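Local coordinates for bifunctional protein FolD (Thermus thermophilus, PDB 6V6Y), which probably oxidises 5,10-methylenetetrahydrofolate to 5,10-methenyltetrahydrofolate with NADP(+) and then hydrolyses the product to 10-formyltetrahydrofolate, at residues V204-P209 against L236-P241; Q4-H9 against A249-P254; E157-G162 against Q200-A205; A14-I19 against M260-L265. All blocks are in the same frame, centred on the assembly; numbering follows the deposited sequence.

Interaction 1: residues V204-P209 against L236-P241. With NAP (NADP nicotinamide-adenine-dinucleotide phosphate), chain B.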
# COMPACT_ATOMS: atom_id res chain seq x y z
N VAL A 204 14.54 7.46 7.77
CA VAL A 204 15.24 7.84 6.54
C VAL A 204 15.80 6.59 5.87
O VAL A 204 16.62 5.88 6.45
CB VAL A 204 16.36 8.86 6.83
CG1 VAL A 204 17.00 9.33 5.53
CG2 VAL A 204 15.82 10.06 7.65
N ALA A 205 15.35 6.33 4.62
CA ALA A 205 15.85 5.22 3.80
C ALA A 205 16.08 5.70 2.36
O ALA A 205 15.32 5.39 1.45
CB ALA A 205 14.89 4.02 3.84
N VAL A 206 17.15 6.45 2.15
CA VAL A 206 17.43 7.01 0.83
C VAL A 206 18.77 6.56 0.25
O VAL A 206 18.94 6.62 -0.98
CB VAL A 206 17.37 8.56 0.87
CG1 VAL A 206 15.98 9.01 1.29
CG2 VAL A 206 18.41 9.10 1.82
N GLY A 207 19.73 6.14 1.06
CA GLY A 207 21.02 5.74 0.52
C GLY A 207 21.91 6.89 0.09
O GLY A 207 22.60 6.78 -0.93
N ARG A 208 21.90 7.99 0.84
CA ARG A 208 22.81 9.13 0.62
C ARG A 208 23.51 9.37 1.95
O ARG A 208 22.83 9.72 2.94
CB ARG A 208 22.06 10.38 0.14
CG ARG A 208 21.04 10.19 -1.02
CD ARG A 208 21.64 9.51 -2.27
NE ARG A 208 20.77 9.55 -3.45
CZ ARG A 208 20.39 8.47 -4.16
NH1 ARG A 208 20.81 7.25 -3.79
NH2 ARG A 208 19.60 8.59 -5.23
N PRO A 209 24.83 9.20 2.04
CA PRO A 209 25.50 9.26 3.35
C PRO A 209 25.37 10.63 4.00
O PRO A 209 25.67 11.66 3.39
CB PRO A 209 26.96 8.94 3.02
CG PRO A 209 26.98 8.43 1.62
CD PRO A 209 25.77 8.95 0.93
N LEU A 236 28.19 4.27 6.70
CA LEU A 236 27.59 5.57 7.01
C LEU A 236 26.09 5.49 6.82
O LEU A 236 25.61 4.97 5.81
CB LEU A 236 28.17 6.66 6.10
CG LEU A 236 29.27 7.52 6.71
CD1 LEU A 236 30.40 6.66 7.28
CD2 LEU A 236 29.79 8.48 5.65
N GLY A 237 25.35 6.00 7.80
CA GLY A 237 23.91 6.14 7.66
C GLY A 237 23.55 7.26 6.70
O GLY A 237 24.40 7.97 6.15
N ASP A 238 22.24 7.41 6.47
CA ASP A 238 21.75 8.55 5.71
C ASP A 238 21.63 9.80 6.56
O ASP A 238 21.38 10.88 6.02
CB ASP A 238 20.38 8.28 5.11
CG ASP A 238 20.38 7.12 4.17
OD1 ASP A 238 21.41 6.89 3.50
OD2 ASP A 238 19.34 6.45 4.09
N VAL A 239 21.78 9.67 7.87
CA VAL A 239 21.58 10.77 8.80
C VAL A 239 22.94 11.21 9.34
O VAL A 239 23.75 10.38 9.76
CB VAL A 239 20.63 10.34 9.93
CG1 VAL A 239 20.45 11.46 10.91
CG2 VAL A 239 19.28 9.87 9.34
N HIS A 240 23.20 12.51 9.29
CA HIS A 240 24.45 13.04 9.80
C HIS A 240 24.52 12.91 11.32
O HIS A 240 23.55 13.24 12.01
CB HIS A 240 24.60 14.51 9.41
CG HIS A 240 25.99 15.03 9.54
ND1 HIS A 240 26.51 15.47 10.73
CD2 HIS A 240 26.98 15.16 8.62
CE1 HIS A 240 27.76 15.85 10.55
NE2 HIS A 240 28.07 15.67 9.28
N PRO A 241 25.67 12.47 11.87
CA PRO A 241 25.76 12.29 13.34
C PRO A 241 25.50 13.55 14.14
O PRO A 241 25.12 13.43 15.31
CB PRO A 241 27.19 11.76 13.56
CG PRO A 241 27.86 11.74 12.21
CD PRO A 241 26.78 11.82 11.16
PA NAP B . 15.84 2.86 -3.17
O1A NAP B . 17.15 2.41 -3.69
O2A NAP B . 14.73 2.31 -3.98
O5B NAP B . 15.79 4.47 -3.12
C5B NAP B . 15.51 5.11 -1.90
C4B NAP B . 14.53 6.26 -2.09
O4B NAP B . 15.04 7.43 -1.50
C3B NAP B . 14.26 6.57 -3.56
O3B NAP B . 13.02 6.02 -3.93
C2B NAP B . 14.27 8.09 -3.66
O2B NAP B . 13.00 8.62 -3.97
C1B NAP B . 14.70 8.57 -2.28
N9A NAP B . 15.84 9.50 -2.39
C8A NAP B . 17.09 9.20 -2.87
N7A NAP B . 17.85 10.32 -2.81
C5A NAP B . 17.11 11.32 -2.30
C6A NAP B . 17.39 12.65 -2.02
N6A NAP B . 18.60 13.14 -2.28
N1A NAP B . 16.41 13.47 -1.49
C2A NAP B . 15.16 12.95 -1.23
N3A NAP B . 14.89 11.63 -1.50
C4A NAP B . 15.84 10.82 -2.03
O3 NAP B . 15.69 2.44 -1.62
PN NAP B . 16.26 1.19 -0.78
O1N NAP B . 16.29 0.01 -1.66
O2N NAP B . 15.53 1.13 0.51
O5D NAP B . 17.77 1.66 -0.49
C5D NAP B . 18.01 2.81 0.28
C4D NAP B . 19.14 2.56 1.28
O4D NAP B . 18.69 1.77 2.36
C3D NAP B . 20.29 1.82 0.61
O3D NAP B . 21.48 2.55 0.77
C2D NAP B . 20.39 0.51 1.35
O2D NAP B . 21.74 0.21 1.63
C1D NAP B . 19.63 0.75 2.64
N1N NAP B . 18.97 -0.48 3.10
C2N NAP B . 19.29 -0.99 4.33
C3N NAP B . 18.69 -2.16 4.78
C7N NAP B . 18.97 -2.64 6.17
O7N NAP B . 18.44 -3.88 6.59
N7N NAP B . 19.71 -1.88 6.98
C4N NAP B . 17.76 -2.81 3.99
C5N NAP B . 17.44 -2.28 2.74
C6N NAP B . 18.05 -1.11 2.31
P2B NAP B . 12.37 8.52 -5.45
O1X NAP B . 11.80 7.13 -5.66
O2X NAP B . 11.27 9.54 -5.58
O3X NAP B . 13.44 8.78 -6.48
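The carboxylate of D238 is swung beside its own backbone N, with CG anti to the carbonyl carbon (chi1 -60°), bringing it against the backbone of V206, G207 and R208. OD2 is gripped twice: V206 N donates at 2.9 Å to D238 OD2, and G207 N donates to the same oxygen at 3.1 Å, both from one face of the carboxylate and well above its plane. OD1 takes a weak, bent bond from R208 N and another from the side chain of N229. D225 holds the backbone N of both D238 and V239, which probably helps to fix the main chain that presents the carboxylate. The turn gripped by D238 follows strand 201-204 at the C-terminal ends of the strands of the Rossmann-type sheet, where the NADP lies. V206 points its two methyls apart: CG2 packs on the carboxylate of D238, while V206 CG1 lies 3.3 Å from NAP O4B. R208 turns one guanidinium face to the adenine, NAP C8A lying 3.3 Å above the R208 guanidinium plane, offset toward its rim. With a leucine in place of D238, the N-H groups of V206 and G207 would probably lose their shared acceptor, leaving the turn freer to shift against the cofactor. On the strand side, V204 CG1 touches D238 CB at 3.6 Å and V204 CG2 meets V239 CG2; P209 CB rests 3.9 Å from L236 CD2.

Interaction 2: residues Q4-H9 against A249-P254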
# COMPACT_ATOMS: atom_id res chain seq x y z
N GLN A 4 19.79 9.57 23.00
CA GLN A 4 20.05 8.16 23.28
C GLN A 4 20.39 7.43 21.99
O GLN A 4 19.95 7.82 20.90
CB GLN A 4 18.84 7.50 23.94
CG GLN A 4 18.07 8.34 24.91
CD GLN A 4 16.92 7.55 25.51
OE1 GLN A 4 16.85 6.34 25.32
NE2 GLN A 4 16.03 8.23 26.22
N VAL A 5 21.17 6.36 22.09
CA VAL A 5 21.47 5.55 20.92
C VAL A 5 20.55 4.33 20.96
O VAL A 5 20.61 3.50 21.88
CB VAL A 5 22.97 5.20 20.82
CG1 VAL A 5 23.81 6.43 21.15
CG2 VAL A 5 23.37 4.06 21.69
N LEU A 6 19.64 4.24 20.00
CA LEU A 6 18.70 3.12 19.94
C LEU A 6 19.43 1.96 19.30
O LEU A 6 19.48 1.83 18.07
CB LEU A 6 17.45 3.46 19.15
CG LEU A 6 16.66 4.70 19.55
CD1 LEU A 6 16.62 5.65 18.38
CD2 LEU A 6 15.26 4.32 19.98
N SER A 7 20.01 1.10 20.14
CA SER A 7 20.75 -0.04 19.63
C SER A 7 19.79 -1.08 19.07
O SER A 7 18.80 -1.45 19.72
CB SER A 7 21.61 -0.65 20.73
OG SER A 7 22.13 -1.89 20.29
N GLY A 8 20.09 -1.58 17.87
CA GLY A 8 19.29 -2.67 17.32
C GLY A 8 19.58 -4.02 17.94
O GLY A 8 18.68 -4.87 18.01
N HIS A 9 20.81 -4.23 18.43
CA HIS A 9 21.18 -5.53 19.01
C HIS A 9 20.34 -5.83 20.25
O HIS A 9 19.83 -6.95 20.40
CB HIS A 9 22.68 -5.56 19.33
CG HIS A 9 23.54 -5.61 18.09
ND1 HIS A 9 24.39 -4.58 17.73
CD2 HIS A 9 23.63 -6.53 17.11
CE1 HIS A 9 25.00 -4.89 16.59
NE2 HIS A 9 24.55 -6.07 16.19
N ALA A 249 16.45 10.67 20.38
CA ALA A 249 17.03 9.35 20.23
C ALA A 249 17.31 9.12 18.75
O ALA A 249 16.55 9.57 17.89
CB ALA A 249 16.09 8.27 20.78
N LEU A 250 18.40 8.41 18.48
CA LEU A 250 18.90 8.25 17.13
C LEU A 250 19.47 6.84 16.96
O LEU A 250 20.21 6.36 17.83
CB LEU A 250 19.97 9.30 16.84
CG LEU A 250 20.86 9.00 15.65
CD1 LEU A 250 20.10 9.18 14.33
CD2 LEU A 250 22.07 9.90 15.71
N THR A 251 19.09 6.19 15.87
CA THR A 251 19.59 4.86 15.49
C THR A 251 21.03 4.95 15.01
O THR A 251 21.31 5.68 14.04
CB THR A 251 18.68 4.27 14.40
OG1 THR A 251 17.52 3.70 15.02
CG2 THR A 251 19.39 3.19 13.53
N PRO A 252 21.98 4.24 15.64
CA PRO A 252 23.35 4.24 15.13
C PRO A 252 23.45 3.44 13.84
O PRO A 252 22.61 2.60 13.54
CB PRO A 252 24.14 3.56 16.26
CG PRO A 252 23.13 2.60 16.85
CD PRO A 252 21.85 3.41 16.85
N VAL A 253 24.51 3.72 13.08
CA VAL A 253 24.88 2.91 11.92
C VAL A 253 26.36 2.61 12.07
O VAL A 253 27.17 3.53 12.16
CB VAL A 253 24.60 3.62 10.58
CG1 VAL A 253 25.03 2.76 9.43
CG2 VAL A 253 23.11 3.97 10.45
N PRO A 254 26.78 1.33 12.13
CA PRO A 254 25.94 0.13 12.05
C PRO A 254 25.29 -0.15 13.41
O PRO A 254 25.45 0.68 14.32
CB PRO A 254 26.93 -0.96 11.67
CG PRO A 254 28.23 -0.52 12.39
CD PRO A 254 28.17 1.00 12.52
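L6 lays its side chain along the start of the partner strand, CD1 sitting over the backbone between A249 and T251. L6 CD1 comes within 3.3 Å of L250 N and 3.6 Å of A249 CB, so that one methyl covers both a peptide and a neighbouring side chain. CG stands beside the backbone N of L6 (chi1 -54°), which keeps the branched end directed at A249. The methyl also passes T251 OG1, a hydroxyl buried here without a polar partner in the model. P252 approaches from the other end of the contact, its ring carbon CD pressed 3.1 Å from L6 O, with V5 touching the same CD more loosely. Between these side chains the backbones pair as parallel strands: L250 N donates to Q4 O at 2.9 Å, nearly straight on to the carbonyl, and L6 N returns a bond of 3.1 Å to L250 O from above the carbonyl plane. Strand 4-5 thereby becomes an outermost strand of the six-stranded parallel sheet of the NADP-binding domain, although it comes from the very start of the chain. Q4 and A249 put their side chains on one face, V5 and L250 on the other. Beyond L6 and P252 the chains part. S7 takes the N-cap position of helix 8-24, its OG accepting a weak bond from H9 N, and S7 O is held by the hydroxyl of Y149.

Interaction 3: residues E157-G162 against Q200-A205. With NAP (NADP nicotinamide-adenine-dinucleotide phosphate), chain B.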
# COMPACT_ATOMS: atom_id res chain seq x y z
N GLU A 157 3.17 12.05 14.49
CA GLU A 157 3.52 12.51 13.16
C GLU A 157 4.79 11.80 12.71
O GLU A 157 5.88 12.08 13.22
CB GLU A 157 3.73 14.02 13.18
CG GLU A 157 3.67 14.65 11.83
CD GLU A 157 2.77 15.86 11.84
OE1 GLU A 157 3.21 16.90 11.31
OE2 GLU A 157 1.65 15.77 12.40
N VAL A 158 4.66 10.86 11.77
CA VAL A 158 5.80 10.14 11.23
C VAL A 158 6.05 10.58 9.80
O VAL A 158 5.13 10.58 8.97
CB VAL A 158 5.58 8.62 11.29
CG1 VAL A 158 6.79 7.89 10.76
CG2 VAL A 158 5.25 8.19 12.71
N VAL A 159 7.30 10.96 9.51
CA VAL A 159 7.76 11.16 8.13
C VAL A 159 8.70 10.01 7.75
O VAL A 159 9.64 9.68 8.48
CB VAL A 159 8.45 12.52 7.93
CG1 VAL A 159 8.98 12.64 6.50
CG2 VAL A 159 7.48 13.66 8.26
N VAL A 160 8.41 9.38 6.62
CA VAL A 160 9.23 8.34 6.03
C VAL A 160 9.83 8.93 4.76
O VAL A 160 9.08 9.39 3.88
CB VAL A 160 8.39 7.09 5.73
CG1 VAL A 160 9.21 6.01 5.07
CG2 VAL A 160 7.69 6.62 7.00
N VAL A 161 11.15 8.98 4.67
CA VAL A 161 11.81 9.52 3.48
C VAL A 161 12.37 8.36 2.67
O VAL A 161 13.30 7.67 3.11
CB VAL A 161 12.91 10.53 3.82
CG1 VAL A 161 13.38 11.22 2.53
CG2 VAL A 161 12.42 11.57 4.85
N GLY A 162 11.83 8.18 1.46
CA GLY A 162 12.16 7.06 0.62
C GLY A 162 10.92 6.23 0.43
O GLY A 162 10.18 6.00 1.39
N GLN A 200 7.78 13.99 14.49
CA GLN A 200 8.16 13.48 15.80
C GLN A 200 8.94 12.17 15.68
O GLN A 200 9.83 11.91 16.50
CB GLN A 200 6.92 13.26 16.66
CG GLN A 200 6.01 14.47 16.84
CD GLN A 200 4.67 14.08 17.44
OE1 GLN A 200 3.86 13.38 16.81
NE2 GLN A 200 4.44 14.49 18.69
N VAL A 201 8.61 11.34 14.69
CA VAL A 201 9.42 10.17 14.35
C VAL A 201 9.82 10.34 12.89
O VAL A 201 8.96 10.51 12.02
CB VAL A 201 8.67 8.85 14.58
CG1 VAL A 201 9.54 7.63 14.21
CG2 VAL A 201 8.16 8.74 16.02
N LEU A 202 11.13 10.32 12.63
CA LEU A 202 11.67 10.49 11.29
C LEU A 202 12.44 9.22 10.91
O LEU A 202 13.38 8.82 11.60
CB LEU A 202 12.58 11.71 11.23
CG LEU A 202 13.26 12.00 9.89
CD1 LEU A 202 12.23 12.42 8.83
CD2 LEU A 202 14.30 13.07 10.07
N VAL A 203 12.01 8.58 9.82
CA VAL A 203 12.66 7.38 9.31
C VAL A 203 13.25 7.70 7.94
O VAL A 203 12.52 8.15 7.05
CB VAL A 203 11.68 6.20 9.20
CG1 VAL A 203 12.43 4.90 8.89
CG2 VAL A 203 10.83 6.09 10.46
N VAL A 204 14.54 7.46 7.77
CA VAL A 204 15.24 7.84 6.54
C VAL A 204 15.80 6.59 5.87
O VAL A 204 16.62 5.88 6.45
CB VAL A 204 16.36 8.86 6.83
CG1 VAL A 204 17.00 9.33 5.53
CG2 VAL A 204 15.82 10.06 7.65
N ALA A 205 15.35 6.33 4.62
CA ALA A 205 15.85 5.22 3.80
C ALA A 205 16.08 5.70 2.36
O ALA A 205 15.32 5.39 1.45
CB ALA A 205 14.89 4.02 3.84
PA NAP B . 15.84 2.86 -3.17
O1A NAP B . 17.15 2.41 -3.69
O2A NAP B . 14.73 2.31 -3.98
O5B NAP B . 15.79 4.47 -3.12
C5B NAP B . 15.51 5.11 -1.90
C4B NAP B . 14.53 6.26 -2.09
O4B NAP B . 15.04 7.43 -1.50
C3B NAP B . 14.26 6.57 -3.56
O3B NAP B . 13.02 6.02 -3.93
C2B NAP B . 14.27 8.09 -3.66
O2B NAP B . 13.00 8.62 -3.97
C1B NAP B . 14.70 8.57 -2.28
N9A NAP B . 15.84 9.50 -2.39
C8A NAP B . 17.09 9.20 -2.87
N7A NAP B . 17.85 10.32 -2.81
C5A NAP B . 17.11 11.32 -2.30
C6A NAP B . 17.39 12.65 -2.02
N6A NAP B . 18.60 13.14 -2.28
N1A NAP B . 16.41 13.47 -1.49
C2A NAP B . 15.16 12.95 -1.23
N3A NAP B . 14.89 11.63 -1.50
C4A NAP B . 15.84 10.82 -2.03
O3 NAP B . 15.69 2.44 -1.62
PN NAP B . 16.26 1.19 -0.78
O1N NAP B . 16.29 0.01 -1.66
O2N NAP B . 15.53 1.13 0.51
O5D NAP B . 17.77 1.66 -0.49
C5D NAP B . 18.01 2.81 0.28
C4D NAP B . 19.14 2.56 1.28
O4D NAP B . 18.69 1.77 2.36
C3D NAP B . 20.29 1.82 0.61
O3D NAP B . 21.48 2.55 0.77
C2D NAP B . 20.39 0.51 1.35
O2D NAP B . 21.74 0.21 1.63
C1D NAP B . 19.63 0.75 2.64
N1N NAP B . 18.97 -0.48 3.10
C2N NAP B . 19.29 -0.99 4.33
C3N NAP B . 18.69 -2.16 4.78
C7N NAP B . 18.97 -2.64 6.17
O7N NAP B . 18.44 -3.88 6.59
N7N NAP B . 19.71 -1.88 6.98
C4N NAP B . 17.76 -2.81 3.99
C5N NAP B . 17.44 -2.28 2.74
C6N NAP B . 18.05 -1.11 2.31
P2B NAP B . 12.37 8.52 -5.45
O1X NAP B . 11.80 7.13 -5.66
O2X NAP B . 11.27 9.54 -5.58
O3X NAP B . 13.44 8.78 -6.48
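The flat amide of Q200 meets the backbone of E157 with its oxygen: E157 N donates to Q200 OE1 at 2.8 Å, nearly straight (173°) and in the plane of the amide. The carboxylate of E157 turns the other way, into a salt bridge with R198 of the second subunit. From this end strands 157-161 and 201-204 run side by side, parallel to within 9°, as neighbouring strands of a Rossmann-type sheet. Their bonds alternate: V201 N to E157 O, V159 N to V201 O, V203 N to V159 O, V161 N to V203 O, and A205 N to V161 O, the last three each 2.9 Å. V158, V160, V201 and V203 share one face, on which helix 168-177 packs. V159, V161, L202 and V204 form the other, toward helix 192-196. There L202 has CG anti to its N (chi1 179°) and CD1 bridging to V159 CB at 3.9 Å and V161 CG2 at 4.1 Å. Just past the strand ends, G162 and A205 meet the NADP. G162 has positive phi, and a CB there would collide with A205 O. That carbonyl oxygen, A205 O, lies 3.4 Å from NAP C5B.

Interaction 4: residues A14-I19 against M260-L265. With NAP (NADP nicotinamide-adenine-dinucleotide phosphate), chain B.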
# COMPACT_ATOMS: atom_id res chain seq x y z
N ALA A 14 15.65 -9.36 22.11
CA ALA A 14 14.31 -9.69 22.58
C ALA A 14 13.54 -10.51 21.54
O ALA A 14 12.78 -11.42 21.90
CB ALA A 14 13.54 -8.42 22.95
N VAL A 15 13.75 -10.24 20.25
CA VAL A 15 13.10 -11.07 19.22
C VAL A 15 13.66 -12.49 19.25
O VAL A 15 12.92 -13.47 19.13
CB VAL A 15 13.25 -10.46 17.81
CG1 VAL A 15 12.64 -11.43 16.75
CG2 VAL A 15 12.61 -9.08 17.73
N TYR A 16 14.99 -12.61 19.36
CA TYR A 16 15.64 -13.92 19.33
C TYR A 16 15.24 -14.76 20.54
O TYR A 16 15.06 -15.97 20.42
CB TYR A 16 17.15 -13.75 19.28
CG TYR A 16 17.66 -13.23 17.95
CD1 TYR A 16 17.07 -13.63 16.75
CD2 TYR A 16 18.72 -12.34 17.89
CE1 TYR A 16 17.54 -13.15 15.53
CE2 TYR A 16 19.19 -11.86 16.69
CZ TYR A 16 18.60 -12.27 15.51
OH TYR A 16 19.08 -11.79 14.32
N GLU A 17 15.12 -14.12 21.70
CA GLU A 17 14.62 -14.80 22.89
C GLU A 17 13.21 -15.33 22.66
O GLU A 17 12.90 -16.48 23.01
CB GLU A 17 14.65 -13.83 24.08
CG GLU A 17 15.26 -14.36 25.37
CD GLU A 17 16.52 -15.19 25.17
OE1 GLU A 17 17.49 -14.67 24.56
OE2 GLU A 17 16.54 -16.35 25.64
N GLU A 18 12.33 -14.51 22.05
CA GLU A 18 10.99 -14.98 21.70
C GLU A 18 11.04 -16.18 20.76
O GLU A 18 10.25 -17.12 20.90
CB GLU A 18 10.18 -13.86 21.05
CG GLU A 18 9.50 -12.95 22.08
CD GLU A 18 9.11 -11.58 21.54
OE1 GLU A 18 9.16 -10.61 22.33
OE2 GLU A 18 8.74 -11.47 20.35
N ILE A 19 11.97 -16.17 19.80
CA ILE A 19 12.05 -17.26 18.83
C ILE A 19 12.52 -18.54 19.51
O ILE A 19 11.92 -19.61 19.35
CB ILE A 19 12.95 -16.87 17.64
CG1 ILE A 19 12.27 -15.80 16.77
CG2 ILE A 19 13.33 -18.11 16.81
CD1 ILE A 19 13.20 -15.19 15.71
N MET A 260 17.91 -5.39 13.38
CA MET A 260 16.48 -5.69 13.42
C MET A 260 16.00 -6.31 12.11
O MET A 260 15.11 -7.16 12.12
CB MET A 260 15.68 -4.42 13.74
CG MET A 260 15.94 -3.91 15.13
SD MET A 260 15.54 -5.11 16.39
CE MET A 260 13.82 -5.38 16.09
N THR A 261 16.59 -5.91 10.98
CA THR A 261 16.23 -6.54 9.72
C THR A 261 16.52 -8.04 9.75
O THR A 261 15.72 -8.84 9.25
CB THR A 261 16.98 -5.90 8.55
OG1 THR A 261 16.68 -4.49 8.48
CG2 THR A 261 16.58 -6.58 7.21
N VAL A 262 17.66 -8.44 10.32
CA VAL A 262 17.98 -9.86 10.38
C VAL A 262 17.01 -10.58 11.30
O VAL A 262 16.47 -11.65 10.97
CB VAL A 262 19.44 -10.07 10.82
CG1 VAL A 262 19.77 -11.57 10.87
CG2 VAL A 262 20.41 -9.34 9.87
N ALA A 263 16.76 -10.00 12.48
CA ALA A 263 15.90 -10.64 13.47
C ALA A 263 14.50 -10.92 12.92
O ALA A 263 13.92 -11.98 13.17
CB ALA A 263 15.81 -9.77 14.73
N MET A 264 13.93 -9.96 12.18
CA MET A 264 12.57 -10.16 11.70
C MET A 264 12.52 -11.11 10.52
O MET A 264 11.47 -11.71 10.28
CB MET A 264 11.92 -8.82 11.34
CG MET A 264 12.04 -7.76 12.43
SD MET A 264 11.32 -8.24 14.00
CE MET A 264 9.65 -8.56 13.53
N LEU A 265 13.62 -11.27 9.78
CA LEU A 265 13.68 -12.34 8.80
C LEU A 265 13.64 -13.71 9.48
O LEU A 265 12.94 -14.62 9.03
CB LEU A 265 14.94 -12.20 7.94
CG LEU A 265 15.27 -13.41 7.07
CD1 LEU A 265 14.18 -13.66 6.02
CD2 LEU A 265 16.64 -13.24 6.42
PA NAP B . 15.84 2.86 -3.17
O1A NAP B . 17.15 2.41 -3.69
O2A NAP B . 14.73 2.31 -3.98
O5B NAP B . 15.79 4.47 -3.12
C5B NAP B . 15.51 5.11 -1.90
C4B NAP B . 14.53 6.26 -2.09
O4B NAP B . 15.04 7.43 -1.50
C3B NAP B . 14.26 6.57 -3.56
O3B NAP B . 13.02 6.02 -3.93
C2B NAP B . 14.27 8.09 -3.66
O2B NAP B . 13.00 8.62 -3.97
C1B NAP B . 14.70 8.57 -2.28
N9A NAP B . 15.84 9.50 -2.39
C8A NAP B . 17.09 9.20 -2.87
N7A NAP B . 17.85 10.32 -2.81
C5A NAP B . 17.11 11.32 -2.30
C6A NAP B . 17.39 12.65 -2.02
N6A NAP B . 18.60 13.14 -2.28
N1A NAP B . 16.41 13.47 -1.49
C2A NAP B . 15.16 12.95 -1.23
N3A NAP B . 14.89 11.63 -1.50
C4A NAP B . 15.84 10.82 -2.03
O3 NAP B . 15.69 2.44 -1.62
PN NAP B . 16.26 1.19 -0.78
O1N NAP B . 16.29 0.01 -1.66
O2N NAP B . 15.53 1.13 0.51
O5D NAP B . 17.77 1.66 -0.49
C5D NAP B . 18.01 2.81 0.28
C4D NAP B . 19.14 2.56 1.28
O4D NAP B . 18.69 1.77 2.36
C3D NAP B . 20.29 1.82 0.61
O3D NAP B . 21.48 2.55 0.77
C2D NAP B . 20.39 0.51 1.35
O2D NAP B . 21.74 0.21 1.63
C1D NAP B . 19.63 0.75 2.64
N1N NAP B . 18.97 -0.48 3.10
C2N NAP B . 19.29 -0.99 4.33
C3N NAP B . 18.69 -2.16 4.78
C7N NAP B . 18.97 -2.64 6.17
O7N NAP B . 18.44 -3.88 6.59
N7N NAP B . 19.71 -1.88 6.98
C4N NAP B . 17.76 -2.81 3.99
C5N NAP B . 17.44 -2.28 2.74
C6N NAP B . 18.05 -1.11 2.31
P2B NAP B . 12.37 8.52 -5.45
O1X NAP B . 11.80 7.13 -5.66
O2X NAP B . 11.27 9.54 -5.58
O3X NAP B . 13.44 8.78 -6.48
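Y16 overlaps A263 with the far end of its ring, which meets the alanine obliquely: Y16 CZ lies 3.8 Å from A263 CB, and CE1 is close to A263 CA. With CG beside the backbone N (chi1 -71°), the ring reaches across to helix 257-276, and its hydroxyl reaches the neighbouring V262, Y16 OH standing 3.5 Å from V262 CG1. The angle to A263 N is too poor for a hydrogen bond, so the touch is van der Waals contact. V15 makes the second contact. V15 CB faces A263 CB at 4.1 Å, CG1 lies against A263 O, and CG2 reaches the two methionines, 4.2 Å from M260 CE and 4.0 Å from M264 SD, crossing M264 at about a right angle. Segments 14-19 and 260-265 run nearly parallel, 15° apart with axes 9.6 Å from each other, the small A263 facing V15 and Y16 at the interface. The contact packs the first long helix of the chain, 8-24, against the last, 257-276; in this family long helices link the catalytic and NADP-binding domains. R53 and L57 of helix 41-57 also touch Y16. Replacing Y16 by an alanine would probably open a gap beside A263 and leave V262 CG1 without its cover. Away from the packed side of helix 257-276, T261 OG1 donates a 2.7 Å hydrogen bond to NAP O7N, the carboxamide oxygen, and also pairs with T138.

How the interactions relate
From the N terminus, strand 4-5 waits for 249-254, so interaction 2 closes a loop of nearly the whole chain. Helix 8-24 follows, and its residues 14-19 meet 260-265, beyond 249-254: interactions 2 and 4 therefore cross, and they touch where G8 O meets M260 SD. Interactions 3 and 1 are both nested inside these loops. Interaction 3 pairs the neighbouring strands 157-161 and 201-204; interaction 1 begins where it ends, sharing V204 and A205, and ties the following turn to 236-241, whose V239 and G237 pack on L250 and V253. Interactions 1 and 3 both touch the adenosine part of the NADP, interaction 1 also its nicotinamide ribose, and interaction 4 bonds its carboxamide.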